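Local structure of short-chain dehydrogenase/reductase SDR (Vibrio parahaemolyticus, 3GUY) at residues R54-H59 / E63-Q68; H78-G83 / L104-N109; E16-Y21 / T28-R33. The protein probably catalyses NAD(P)(H)-dependent oxidation or reduction of an unassigned substrate, as a member of the short-chain dehydrogenase/reductase family. The protein carries 2 engineered substitutions. All blocks are in the same frame, centred on the assembly; numbering follows the deposited sequence.

Interaction 1 (R54-H59 / E63-Q68); sequences RDLASH and EQLFEQ. Engineered in segment 54-59: Arg54 (natural residue Cys).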
ATOM      1  N   ARG D  54     -16.965 -23.616  18.478  1.00 33.49           N
ATOM      2  CA  ARG D  54     -17.715 -22.387  18.302  1.00 32.98           C
ATOM      3  C   ARG D  54     -17.772 -22.001  16.823  1.00 33.30           C
ATOM      4  O   ARG D  54     -16.842 -22.285  16.072  1.00 31.48           O
ATOM      5  CB  ARG D  54     -17.069 -21.226  19.053  1.00 33.56           C
ATOM      6  CG  ARG D  54     -16.759 -21.421  20.539  1.00 34.99           C
ATOM      7  CD  ARG D  54     -17.796 -20.861  21.437  1.00 35.00           C
ATOM      8  NE  ARG D  54     -18.992 -21.691  21.439  1.00 36.57           N
ATOM      9  CZ  ARG D  54     -20.179 -21.319  21.926  1.00 34.83           C
ATOM     10  NH1 ARG D  54     -21.182 -22.169  21.895  1.00 37.16           N
ATOM     11  NH2 ARG D  54     -20.368 -20.111  22.438  1.00 35.72           N
ATOM     12  N   ASP D  55     -18.891 -21.398  16.428  1.00 32.78           N
ATOM     13  CA  ASP D  55     -19.014 -20.693  15.156  1.00 33.54           C
ATOM     14  C   ASP D  55     -18.722 -19.222  15.423  1.00 31.87           C
ATOM     15  O   ASP D  55     -19.564 -18.503  15.937  1.00 31.47           O
ATOM     16  CB  ASP D  55     -20.439 -20.855  14.572  1.00 34.34           C
ATOM     17  CG  ASP D  55     -20.616 -20.146  13.212  1.00 37.61           C
ATOM     18  OD1 ASP D  55     -19.642 -19.528  12.683  1.00 36.24           O
ATOM     19  OD2 ASP D  55     -21.758 -20.194  12.679  1.00 42.95           O
ATOM     20  N   LEU D  56     -17.522 -18.780  15.066  1.00 29.60           N
ATOM     21  CA  LEU D  56     -17.091 -17.411  15.336  1.00 29.61           C
ATOM     22  C   LEU D  56     -17.878 -16.359  14.516  1.00 30.05           C
ATOM     23  O   LEU D  56     -17.816 -15.170  14.813  1.00 30.17           O
ATOM     24  CB  LEU D  56     -15.590 -17.280  15.060  1.00 29.29           C
ATOM     25  CG  LEU D  56     -14.720 -18.213  15.927  1.00 28.92           C
ATOM     26  CD1 LEU D  56     -13.260 -18.128  15.524  1.00 29.76           C
ATOM     27  CD2 LEU D  56     -14.883 -17.928  17.417  1.00 30.14           C
ATOM     28  N   ALA D  57     -18.618 -16.806  13.507  1.00 29.88           N
ATOM     29  CA  ALA D  57     -19.479 -15.898  12.717  1.00 31.87           C
ATOM     30  C   ALA D  57     -20.695 -15.451  13.513  1.00 31.82           C
ATOM     31  O   ALA D  57     -21.411 -14.583  13.098  1.00 32.50           O
ATOM     32  CB  ALA D  57     -19.900 -16.559  11.374  1.00 31.21           C
ATOM     33  N   SER D  58     -20.889 -16.041  14.687  1.00 33.24           N
ATOM     34  CA  SER D  58     -21.963 -15.717  15.597  1.00 33.54           C
ATOM     35  C   SER D  58     -21.440 -14.852  16.706  1.00 33.97           C
ATOM     36  O   SER D  58     -20.603 -15.281  17.497  1.00 33.73           O
ATOM     37  CB  SER D  58     -22.498 -17.044  16.173  1.00 34.21           C
ATOM     38  OG  SER D  58     -23.447 -16.804  17.170  1.00 35.73           O
ATOM     39  N   HIS D  59     -21.939 -13.630  16.822  1.00 34.76           N
ATOM     40  CA  HIS D  59     -21.445 -12.780  17.882  1.00 35.77           C
ATOM     41  C   HIS D  59     -21.848 -13.310  19.266  1.00 35.89           C
ATOM     42  O   HIS D  59     -21.091 -13.141  20.237  1.00 36.54           O
ATOM     43  CB  HIS D  59     -21.800 -11.305  17.680  1.00 36.06           C
ATOM     44  CG  HIS D  59     -23.237 -10.975  17.896  1.00 39.50           C
ATOM     45  ND1 HIS D  59     -23.742 -10.634  19.131  1.00 43.93           N
ATOM     46  CD2 HIS D  59     -24.276 -10.897  17.026  1.00 42.96           C
ATOM     47  CE1 HIS D  59     -25.033 -10.368  19.018  1.00 43.94           C
ATOM     48  NE2 HIS D  59     -25.381 -10.518  17.752  1.00 44.21           N
ATOM     49  N   GLU D  63     -19.151 -14.153  22.282  1.00 34.38           N
ATOM     50  CA  GLU D  63     -19.336 -13.539  23.586  1.00 36.50           C
ATOM     51  C   GLU D  63     -19.345 -14.636  24.671  1.00 36.02           C
ATOM     52  O   GLU D  63     -18.725 -14.475  25.702  1.00 34.95           O
ATOM     53  CB  GLU D  63     -20.608 -12.668  23.550  1.00 37.54           C
ATOM     54  CG  GLU D  63     -21.224 -12.222  24.873  1.00 42.60           C
ATOM     55  CD  GLU D  63     -22.758 -12.220  24.744  1.00 48.23           C
ATOM     56  OE1 GLU D  63     -23.296 -11.304  24.076  1.00 51.11           O
ATOM     57  OE2 GLU D  63     -23.407 -13.171  25.249  1.00 49.95           O
ATOM     58  N   GLN D  64     -19.986 -15.771  24.406  1.00 36.48           N
ATOM     59  CA  GLN D  64     -19.964 -16.901  25.367  1.00 37.11           C
ATOM     60  C   GLN D  64     -18.601 -17.572  25.490  1.00 37.15           C
ATOM     61  O   GLN D  64     -18.266 -18.098  26.548  1.00 36.45           O
ATOM     62  CB  GLN D  64     -20.951 -17.976  24.968  1.00 37.08           C
ATOM     63  CG  GLN D  64     -22.411 -17.570  25.144  1.00 38.43           C
ATOM     64  CD  GLN D  64     -23.306 -18.289  24.161  1.00 41.05           C
ATOM     65  OE1 GLN D  64     -23.062 -19.454  23.809  1.00 38.16           O
ATOM     66  NE2 GLN D  64     -24.338 -17.583  23.679  1.00 45.20           N
ATOM     67  N   LEU D  65     -17.837 -17.588  24.395  1.00 37.29           N
ATOM     68  CA  LEU D  65     -16.511 -18.194  24.399  1.00 37.55           C
ATOM     69  C   LEU D  65     -15.680 -17.504  25.473  1.00 37.50           C
ATOM     70  O   LEU D  65     -15.127 -18.157  26.327  1.00 37.72           O
ATOM     71  CB  LEU D  65     -15.834 -18.135  22.989  1.00 37.06           C
ATOM     72  CG  LEU D  65     -14.314 -18.421  22.828  1.00 36.95           C
ATOM     73  CD1 LEU D  65     -13.914 -19.895  23.096  1.00 34.02           C
ATOM     74  CD2 LEU D  65     -13.839 -18.000  21.418  1.00 34.63           C
ATOM     75  N   PHE D  66     -15.638 -16.185  25.464  1.00 38.51           N
ATOM     76  CA  PHE D  66     -14.777 -15.483  26.390  1.00 39.67           C
ATOM     77  C   PHE D  66     -15.342 -15.379  27.796  1.00 41.13           C
ATOM     78  O   PHE D  66     -14.568 -15.307  28.751  1.00 40.54           O
ATOM     79  CB  PHE D  66     -14.369 -14.131  25.838  1.00 39.97           C
ATOM     80  CG  PHE D  66     -13.432 -14.256  24.683  1.00 39.43           C
ATOM     81  CD1 PHE D  66     -12.106 -14.572  24.891  1.00 39.39           C
ATOM     82  CD2 PHE D  66     -13.898 -14.168  23.388  1.00 41.29           C
ATOM     83  CE1 PHE D  66     -11.254 -14.748  23.817  1.00 39.82           C
ATOM     84  CE2 PHE D  66     -13.047 -14.333  22.320  1.00 41.10           C
ATOM     85  CZ  PHE D  66     -11.730 -14.631  22.541  1.00 40.74           C
ATOM     86  N   GLU D  67     -16.668 -15.388  27.914  1.00 42.23           N
ATOM     87  CA  GLU D  67     -17.319 -15.303  29.219  1.00 43.53           C
ATOM     88  C   GLU D  67     -16.926 -16.508  30.084  1.00 43.56           C
ATOM     89  O   GLU D  67     -16.681 -16.376  31.272  1.00 43.82           O
ATOM     90  CB  GLU D  67     -18.841 -15.273  29.055  1.00 43.52           C
ATOM     91  CG  GLU D  67     -19.607 -14.986  30.346  1.00 45.63           C
ATOM     92  CD  GLU D  67     -19.369 -13.577  30.884  1.00 48.39           C
ATOM     93  OE1 GLU D  67     -19.297 -12.627  30.075  1.00 49.06           O
ATOM     94  OE2 GLU D  67     -19.268 -13.422  32.125  1.00 51.86           O
ATOM     95  N   GLN D  68     -16.841 -17.674  29.467  1.00 44.60           N
ATOM     96  CA  GLN D  68     -16.640 -18.914  30.209  1.00 45.18           C
ATOM     97  C   GLN D  68     -15.176 -19.203  30.533  1.00 45.06           C
ATOM     98  O   GLN D  68     -14.889 -20.209  31.136  1.00 45.14           O
ATOM     99  CB  GLN D  68     -17.268 -20.090  29.431  1.00 45.40           C
ATOM    100  CG  GLN D  68     -18.794 -19.996  29.303  1.00 47.18           C
ATOM    101  CD  GLN D  68     -19.484 -20.041  30.663  1.00 49.65           C
ATOM    102  OE1 GLN D  68     -20.269 -19.146  31.025  1.00 50.80           O
ATOM    103  NE2 GLN D  68     -19.155 -21.062  31.445  1.00 51.16           N
TER
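Arg54, an engineered residue standing where the natural sequence has Cys, meets helix 59-67 with both its aliphatic and its polar part. Its CD packs 3.7 Å from Leu65 CB, the arginine and leucine side chains running alongside each other and pointing opposite ways. Bends at chi2 and chi3 (-97° and 74°) then carry the guanidinium toward Gln64, where NH2 donates to OE1 of Gln64 at 3.1 Å along a nearly straight N-H path (172°). The oxygen lies at the guanidinium edge and in its plane, but the donor stands well above the amide plane. Elsewhere in the contact, Leu56 CD2 touches Leu65 CD2 at 4.1 Å, both side chains being buried.

In the next shell, backbone bonds and side-chain caps hold the loop against the helix start. Glu63 N donates to His59 O at 3.0 Å, closing the first turn of the helix, and Ser58 is the N-cap, its OG bonded to Glu61 N. Before the cap, Asp55 OD1 takes Ala57 N at 3.0 Å in an Asx turn, inside a type I turn from Asp55 to Ser58. Glu61 ties the layers together: its backbone O receives Arg54 NH2 and its OE1 receives Asp55 N.

With Gln64 OE1 and Glu61 O both drawing on NH2, the guanidinium is held in place by neutral oxygens as well as by packing against Leu65.

Interaction 2 (H78-G83 / L104-N109); sequences HSAGSG and LSSAIN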
ATOM      1  N   HIS D  78      -5.609 -15.486  16.658  1.00 26.95           N
ATOM      2  CA  HIS D  78      -6.738 -15.741  15.776  1.00 27.19           C
ATOM      3  C   HIS D  78      -6.223 -16.295  14.458  1.00 27.06           C
ATOM      4  O   HIS D  78      -5.596 -15.570  13.693  1.00 25.85           O
ATOM      5  CB  HIS D  78      -7.565 -14.456  15.578  1.00 26.78           C
ATOM      6  CG  HIS D  78      -8.769 -14.629  14.697  1.00 27.83           C
ATOM      7  ND1 HIS D  78      -9.818 -15.452  15.026  1.00 26.94           N
ATOM      8  CD2 HIS D  78      -9.056 -14.137  13.463  1.00 27.07           C
ATOM      9  CE1 HIS D  78     -10.728 -15.431  14.059  1.00 31.30           C
ATOM     10  NE2 HIS D  78     -10.285 -14.649  13.090  1.00 26.92           N
ATOM     11  N   SER D  79      -6.473 -17.575  14.220  1.00 28.16           N
ATOM     12  CA  SER D  79      -6.077 -18.264  12.993  1.00 28.66           C
ATOM     13  C   SER D  79      -7.230 -18.905  12.202  1.00 29.62           C
ATOM     14  O   SER D  79      -6.982 -19.612  11.207  1.00 30.95           O
ATOM     15  CB  SER D  79      -4.974 -19.299  13.266  1.00 29.83           C
ATOM     16  OG  SER D  79      -5.478 -20.574  13.698  1.00 31.94           O
ATOM     17  N   ALA D  80      -8.472 -18.647  12.605  1.00 29.60           N
ATOM     18  CA  ALA D  80      -9.658 -19.079  11.873  1.00 29.54           C
ATOM     19  C   ALA D  80      -9.830 -18.423  10.477  1.00 29.29           C
ATOM     20  O   ALA D  80      -9.627 -17.228  10.305  1.00 30.93           O
ATOM     21  CB  ALA D  80     -10.921 -18.782  12.726  1.00 29.57           C
ATOM     22  N   GLY D  81     -10.262 -19.198   9.501  1.00 28.80           N
ATOM     23  CA  GLY D  81     -10.450 -18.674   8.162  1.00 28.05           C
ATOM     24  C   GLY D  81     -10.609 -19.792   7.203  1.00 28.35           C
ATOM     25  O   GLY D  81     -10.524 -20.973   7.587  1.00 27.94           O
ATOM     26  N   SER D  82     -10.844 -19.434   5.952  1.00 26.95           N
ATOM     27  CA  SER D  82     -11.039 -20.431   4.912  1.00 27.01           C
ATOM     28  C   SER D  82     -10.793 -19.782   3.569  1.00 26.65           C
ATOM     29  O   SER D  82     -10.716 -18.570   3.479  1.00 26.57           O
ATOM     30  CB  SER D  82     -12.434 -21.038   4.996  1.00 27.10           C
ATOM     31  OG  SER D  82     -13.473 -20.127   4.632  1.00 28.45           O
ATOM     32  N   GLY D  83     -10.589 -20.613   2.559  1.00 26.23           N
ATOM     33  CA  GLY D  83     -10.301 -20.177   1.223  1.00 26.84           C
ATOM     34  C   GLY D  83     -11.450 -20.493   0.311  1.00 26.96           C
ATOM     35  O   GLY D  83     -12.269 -21.395   0.570  1.00 28.10           O
ATOM     36  N   LEU D 104     -14.062 -12.622   7.622  1.00 24.67           N
ATOM     37  CA  LEU D 104     -14.280 -11.248   8.049  1.00 24.22           C
ATOM     38  C   LEU D 104     -15.159 -11.182   9.302  1.00 24.02           C
ATOM     39  O   LEU D 104     -14.830 -10.490  10.254  1.00 24.34           O
ATOM     40  CB  LEU D 104     -14.889 -10.402   6.899  1.00 24.25           C
ATOM     41  CG  LEU D 104     -15.166  -8.911   7.214  1.00 24.79           C
ATOM     42  CD1 LEU D 104     -13.935  -8.229   7.836  1.00 23.46           C
ATOM     43  CD2 LEU D 104     -15.704  -8.156   5.899  1.00 20.79           C
ATOM     44  N   SER D 105     -16.291 -11.865   9.288  1.00 24.78           N
ATOM     45  CA  SER D 105     -17.198 -11.798  10.427  1.00 26.18           C
ATOM     46  C   SER D 105     -16.476 -12.363  11.661  1.00 26.35           C
ATOM     47  O   SER D 105     -16.525 -11.779  12.754  1.00 27.08           O
ATOM     48  CB  SER D 105     -18.482 -12.585  10.147  1.00 26.90           C
ATOM     49  OG  SER D 105     -19.205 -11.945   9.115  1.00 27.59           O
ATOM     50  N   SER D 106     -15.785 -13.477  11.459  1.00 25.84           N
ATOM     51  CA  SER D 106     -15.127 -14.182  12.559  1.00 25.49           C
ATOM     52  C   SER D 106     -14.083 -13.277  13.169  1.00 24.58           C
ATOM     53  O   SER D 106     -14.023 -13.142  14.386  1.00 23.46           O
ATOM     54  CB  SER D 106     -14.521 -15.498  12.095  1.00 25.88           C
ATOM     55  OG  SER D 106     -13.308 -15.332  11.346  1.00 28.63           O
ATOM     56  N   ALA D 107     -13.298 -12.613  12.305  1.00 23.41           N
ATOM     57  CA  ALA D 107     -12.297 -11.667  12.721  1.00 22.23           C
ATOM     58  C   ALA D 107     -12.883 -10.467  13.463  1.00 21.69           C
ATOM     59  O   ALA D 107     -12.347 -10.090  14.482  1.00 20.88           O
ATOM     60  CB  ALA D 107     -11.421 -11.191  11.534  1.00 21.63           C
ATOM     61  N   ILE D 108     -13.978  -9.897  12.975  1.00 20.12           N
ATOM     62  CA  ILE D 108     -14.597  -8.718  13.609  1.00 20.72           C
ATOM     63  C   ILE D 108     -15.157  -9.098  15.003  1.00 21.07           C
ATOM     64  O   ILE D 108     -14.966  -8.391  15.976  1.00 21.09           O
ATOM     65  CB  ILE D 108     -15.770  -8.145  12.743  1.00 18.87           C
ATOM     66  CG1 ILE D 108     -15.241  -7.387  11.530  1.00 19.94           C
ATOM     67  CG2 ILE D 108     -16.617  -7.202  13.586  1.00 22.01           C
ATOM     68  CD1 ILE D 108     -16.359  -7.089  10.471  1.00 17.39           C
ATOM     69  N   ASN D 109     -15.844 -10.226  15.069  1.00 23.74           N
ATOM     70  CA  ASN D 109     -16.465 -10.697  16.339  1.00 24.69           C
ATOM     71  C   ASN D 109     -15.411 -11.014  17.387  1.00 25.53           C
ATOM     72  O   ASN D 109     -15.517 -10.550  18.506  1.00 25.97           O
ATOM     73  CB  ASN D 109     -17.294 -11.935  16.106  1.00 24.68           C
ATOM     74  CG  ASN D 109     -18.581 -11.640  15.414  1.00 25.43           C
ATOM     75  OD1 ASN D 109     -19.131 -10.561  15.536  1.00 30.58           O
ATOM     76  ND2 ASN D 109     -19.071 -12.605  14.671  1.00 21.85           N
TER
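Buried packing of an imidazole against a helix joins His78, at the C-terminal end of strand 75-78, to Ser106 and Ala107 of helix 93-118. The ring reaches the helix because CG is set anti to the backbone N (chi1 -179°), sending the far end of the imidazole outward from the sheet. NE2 of His78 comes to 3.6 Å from Ser106 OG, which lies at the ring edge close to its plane, and CE1 of His78 is 3.7 Å from the same oxygen. This is van der Waals contact: the Ser106 hydroxyl is engaged with Asn102 O one turn earlier in the helix. Beside it, His78 NE2 rests 3.6 Å from Ala107 CA and 4.0 Å from Ala107 CB, the small alanine letting the ring lie close to the helix backbone.

His78 opens a His-Ser-Ala-Gly sequence that begins on the last residue of the fourth strand of the Rossmann fold, the place where classical short-chain dehydrogenases carry Asn-Asn-Ala-Gly next to the cofactor cleft. The chain turns here so that Ala80 N sits over one face of the His78 ring, offset toward its rim. Ala80 CB, 4.4 Å from Ser106 OG, is a looser neighbour of the hydroxyl that the ring touches. On the other ring nitrogen, ND1 has Thr7 OG1 as a weak hydrogen-bond partner, whereas NE2 is in packing contact with the helix.

Farther along the loop, Ser82 OG bonds to Asn102 ND2 and Ser82 O to Asn103 ND2. Leu104 and Ile108 point away from the loop, and they pack on Leu104 and Ile96 of the second subunit.

Interaction 3 (E16-Y21 / T28-R33); sequences ELAKLY and TYLTGR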
ATOM      1  N   GLU D  16      -0.869 -26.549  15.202  1.00 31.31           N
ATOM      2  CA  GLU D  16       0.613 -26.626  15.335  1.00 31.97           C
ATOM      3  C   GLU D  16       1.133 -25.581  16.298  1.00 31.49           C
ATOM      4  O   GLU D  16       2.051 -25.863  17.059  1.00 32.54           O
ATOM      5  CB  GLU D  16       1.295 -26.495  13.983  1.00 31.81           C
ATOM      6  CG  GLU D  16       0.948 -27.632  13.068  1.00 33.67           C
ATOM      7  CD  GLU D  16       1.142 -29.002  13.729  1.00 37.35           C
ATOM      8  OE1 GLU D  16       2.221 -29.264  14.322  1.00 38.91           O
ATOM      9  OE2 GLU D  16       0.187 -29.810  13.671  1.00 42.91           O
ATOM     10  N   LEU D  17       0.539 -24.386  16.311  1.00 31.51           N
ATOM     11  CA  LEU D  17       0.909 -23.385  17.336  1.00 30.36           C
ATOM     12  C   LEU D  17       0.509 -23.892  18.736  1.00 31.86           C
ATOM     13  O   LEU D  17       1.244 -23.722  19.718  1.00 29.45           O
ATOM     14  CB  LEU D  17       0.255 -22.016  17.066  1.00 30.34           C
ATOM     15  CG  LEU D  17       0.962 -21.071  16.089  1.00 30.61           C
ATOM     16  CD1 LEU D  17      -0.004 -19.896  15.732  1.00 29.59           C
ATOM     17  CD2 LEU D  17       2.330 -20.544  16.607  1.00 28.00           C
ATOM     18  N   ALA D  18      -0.660 -24.529  18.832  1.00 32.13           N
ATOM     19  CA  ALA D  18      -1.077 -25.074  20.124  1.00 33.40           C
ATOM     20  C   ALA D  18       0.021 -26.019  20.677  1.00 34.20           C
ATOM     21  O   ALA D  18       0.415 -25.915  21.840  1.00 33.46           O
ATOM     22  CB  ALA D  18      -2.451 -25.780  20.025  1.00 32.92           C
ATOM     23  N   LYS D  19       0.534 -26.899  19.820  1.00 35.92           N
ATOM     24  CA  LYS D  19       1.525 -27.895  20.231  1.00 36.85           C
ATOM     25  C   LYS D  19       2.827 -27.253  20.726  1.00 37.34           C
ATOM     26  O   LYS D  19       3.380 -27.704  21.746  1.00 37.60           O
ATOM     27  CB  LYS D  19       1.799 -28.874  19.095  1.00 37.63           C
ATOM     28  CG  LYS D  19       0.599 -29.685  18.767  1.00 39.33           C
ATOM     29  CD  LYS D  19       0.791 -30.487  17.515  1.00 43.70           C
ATOM     30  CE  LYS D  19      -0.429 -31.336  17.236  1.00 46.08           C
ATOM     31  NZ  LYS D  19      -0.166 -32.203  16.046  1.00 49.32           N
ATOM     32  N   LEU D  20       3.304 -26.196  20.051  1.00 37.02           N
ATOM     33  CA  LEU D  20       4.561 -25.538  20.458  1.00 37.20           C
ATOM     34  C   LEU D  20       4.395 -24.771  21.771  1.00 37.77           C
ATOM     35  O   LEU D  20       5.330 -24.727  22.607  1.00 38.93           O
ATOM     36  CB  LEU D  20       5.103 -24.587  19.369  1.00 37.31           C
ATOM     37  CG  LEU D  20       5.498 -25.113  17.974  1.00 36.01           C
ATOM     38  CD1 LEU D  20       5.858 -23.894  17.111  1.00 36.53           C
ATOM     39  CD2 LEU D  20       6.652 -26.126  17.949  1.00 33.00           C
ATOM     40  N   TYR D  21       3.240 -24.154  21.974  1.00 37.19           N
ATOM     41  CA  TYR D  21       2.991 -23.436  23.230  1.00 37.94           C
ATOM     42  C   TYR D  21       2.841 -24.454  24.385  1.00 37.72           C
ATOM     43  O   TYR D  21       3.394 -24.268  25.452  1.00 37.52           O
ATOM     44  CB  TYR D  21       1.711 -22.592  23.174  1.00 38.16           C
ATOM     45  CG  TYR D  21       1.792 -21.276  22.457  1.00 40.66           C
ATOM     46  CD1 TYR D  21       2.650 -20.259  22.905  1.00 42.97           C
ATOM     47  CD2 TYR D  21       0.989 -21.017  21.350  1.00 41.87           C
ATOM     48  CE1 TYR D  21       2.715 -19.035  22.261  1.00 44.08           C
ATOM     49  CE2 TYR D  21       1.050 -19.793  20.698  1.00 43.52           C
ATOM     50  CZ  TYR D  21       1.905 -18.806  21.165  1.00 45.00           C
ATOM     51  OH  TYR D  21       1.950 -17.592  20.524  1.00 45.15           O
ATOM     52  N   THR D  28      -3.125 -23.636  27.242  1.00 37.12           N
ATOM     53  CA  THR D  28      -3.897 -23.278  26.044  1.00 35.88           C
ATOM     54  C   THR D  28      -5.418 -23.601  26.182  1.00 35.91           C
ATOM     55  O   THR D  28      -5.810 -24.579  26.846  1.00 36.43           O
ATOM     56  CB  THR D  28      -3.370 -24.020  24.837  1.00 35.67           C
ATOM     57  OG1 THR D  28      -3.538 -25.442  25.030  1.00 36.23           O
ATOM     58  CG2 THR D  28      -1.917 -23.684  24.620  1.00 35.53           C
ATOM     59  N   TYR D  29      -6.252 -22.739  25.589  1.00 35.12           N
ATOM     60  CA  TYR D  29      -7.685 -22.981  25.369  1.00 34.07           C
ATOM     61  C   TYR D  29      -7.981 -22.922  23.865  1.00 33.15           C
ATOM     62  O   TYR D  29      -7.731 -21.910  23.220  1.00 31.79           O
ATOM     63  CB  TYR D  29      -8.503 -21.930  26.097  1.00 34.66           C
ATOM     64  CG  TYR D  29      -9.969 -22.308  26.224  1.00 37.25           C
ATOM     65  CD1 TYR D  29     -10.432 -23.065  27.328  1.00 37.74           C
ATOM     66  CD2 TYR D  29     -10.882 -21.943  25.250  1.00 36.08           C
ATOM     67  CE1 TYR D  29     -11.766 -23.414  27.448  1.00 37.11           C
ATOM     68  CE2 TYR D  29     -12.230 -22.284  25.367  1.00 38.99           C
ATOM     69  CZ  TYR D  29     -12.668 -23.016  26.468  1.00 39.37           C
ATOM     70  OH  TYR D  29     -14.007 -23.341  26.547  1.00 39.41           O
ATOM     71  N   LEU D  30      -8.445 -24.030  23.304  1.00 32.42           N
ATOM     72  CA  LEU D  30      -8.579 -24.180  21.876  1.00 32.14           C
ATOM     73  C   LEU D  30     -10.037 -24.097  21.383  1.00 33.56           C
ATOM     74  O   LEU D  30     -10.963 -24.684  21.980  1.00 33.14           O
ATOM     75  CB  LEU D  30      -7.970 -25.490  21.411  1.00 31.84           C
ATOM     76  CG  LEU D  30      -6.518 -25.791  21.821  1.00 32.23           C
ATOM     77  CD1 LEU D  30      -5.963 -26.802  20.859  1.00 30.86           C
ATOM     78  CD2 LEU D  30      -5.598 -24.592  21.888  1.00 30.69           C
ATOM     79  N   THR D  31     -10.243 -23.354  20.286  1.00 32.31           N
ATOM     80  CA  THR D  31     -11.564 -23.288  19.694  1.00 32.04           C
ATOM     81  C   THR D  31     -11.463 -23.601  18.192  1.00 31.84           C
ATOM     82  O   THR D  31     -10.416 -23.418  17.548  1.00 31.61           O
ATOM     83  CB  THR D  31     -12.309 -21.952  20.008  1.00 31.69           C
ATOM     84  OG1 THR D  31     -13.707 -22.122  19.723  1.00 30.91           O
ATOM     85  CG2 THR D  31     -11.772 -20.783  19.166  1.00 30.89           C
ATOM     86  N   GLY D  32     -12.546 -24.140  17.670  1.00 32.19           N
ATOM     87  CA  GLY D  32     -12.667 -24.530  16.254  1.00 32.93           C
ATOM     88  C   GLY D  32     -14.119 -24.877  16.030  1.00 34.28           C
ATOM     89  O   GLY D  32     -14.945 -24.738  16.953  1.00 32.82           O
ATOM     90  N   ARG D  33     -14.453 -25.355  14.833  1.00 36.41           N
ATOM     91  CA  ARG D  33     -15.863 -25.654  14.544  1.00 37.79           C
ATOM     92  C   ARG D  33     -16.239 -27.063  14.993  1.00 37.51           C
ATOM     93  O   ARG D  33     -17.372 -27.272  15.410  1.00 38.23           O
ATOM     94  CB  ARG D  33     -16.251 -25.333  13.089  1.00 38.75           C
ATOM     95  CG  ARG D  33     -16.513 -23.787  12.879  1.00 43.32           C
ATOM     96  CD  ARG D  33     -17.461 -23.430  11.703  1.00 48.16           C
ATOM     97  NE  ARG D  33     -17.332 -24.323  10.537  1.00 52.77           N
ATOM     98  CZ  ARG D  33     -16.341 -24.293   9.640  1.00 55.40           C
ATOM     99  NH1 ARG D  33     -15.344 -23.428   9.752  1.00 57.06           N
ATOM    100  NH2 ARG D  33     -16.335 -25.147   8.617  1.00 57.51           N
TER
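Leu30 fills the space between strand 28-32 and helix 12-23, and its branches do the touching. From CB, which points toward the helix, the chain continues to CG, set anti to the carbonyl carbon (chi1 -53°). At the tip the fork opens on a single methyl: CD1 and CD2 of Leu30 each lie 3.8 Å from Ala18 CB, so that the alanine faces the fork evenly. Ile6 of the neighbouring strand 4-7 touches both Ala18 and Leu30, while Leu38, Val41 and Thr42 of helix 35-42 close on the leucine as well.

Near the start of the strand, Thr28 adds a second point of contact. Its CG2 meets Tyr21 CB at 4.1 Å and approaches Ala18 O at 4.3 Å. A chi1 of 63° divides the threonine's duties, methyl to the helix and OG1 to Asn48 ND2. Only the base of Tyr21 takes part; its ring leads away from the strand to an edge-to-face stack with His204.

Segments 16-21 and 28-32 run nearly antiparallel, 169° between their directions, with a closest axis approach of 9.6 Å, as expected where the helix of a beta-alpha-beta crossover returns to the next strand. Here strand 4-7, helix 12-23 and strand 28-32 form the first such unit of the Rossmann fold. Across the two segments the contact is chiefly apolar, methyl groups of Ala18, Thr28 and Leu30 with the methylene of Tyr21. It rests on van der Waals packing, while the buried threonine hydroxyl is satisfied by Asn48.

How the interactions relate
Interactions 1 and 2 share a border, their centres 12 Å apart: Leu56 O probably accepts a hydrogen bond from Asn109 ND2 at 2.9 Å, and Leu56 CB packs 3.6 Å from Ser106 CB. Interaction 3 meets interaction 1 in two places: where the chain leaves strands 28-32 and 51-53, with Arg54 N 2.8 Å from Gly32 O and probably hydrogen-bonded, and where helix 59-67 packs on strand 28-32, Leu65 CD1 lying 3.7 Å from Tyr29 CE2. Interactions 2 and 3 do not touch, their nearest atoms being about 6 Å apart. Residues 28-33, 54-59 and 78-83 all include the C-terminal end of a parallel strand or the loop that follows it, the side of the Rossmann sheet where dinucleotide cofactors bind in relatives.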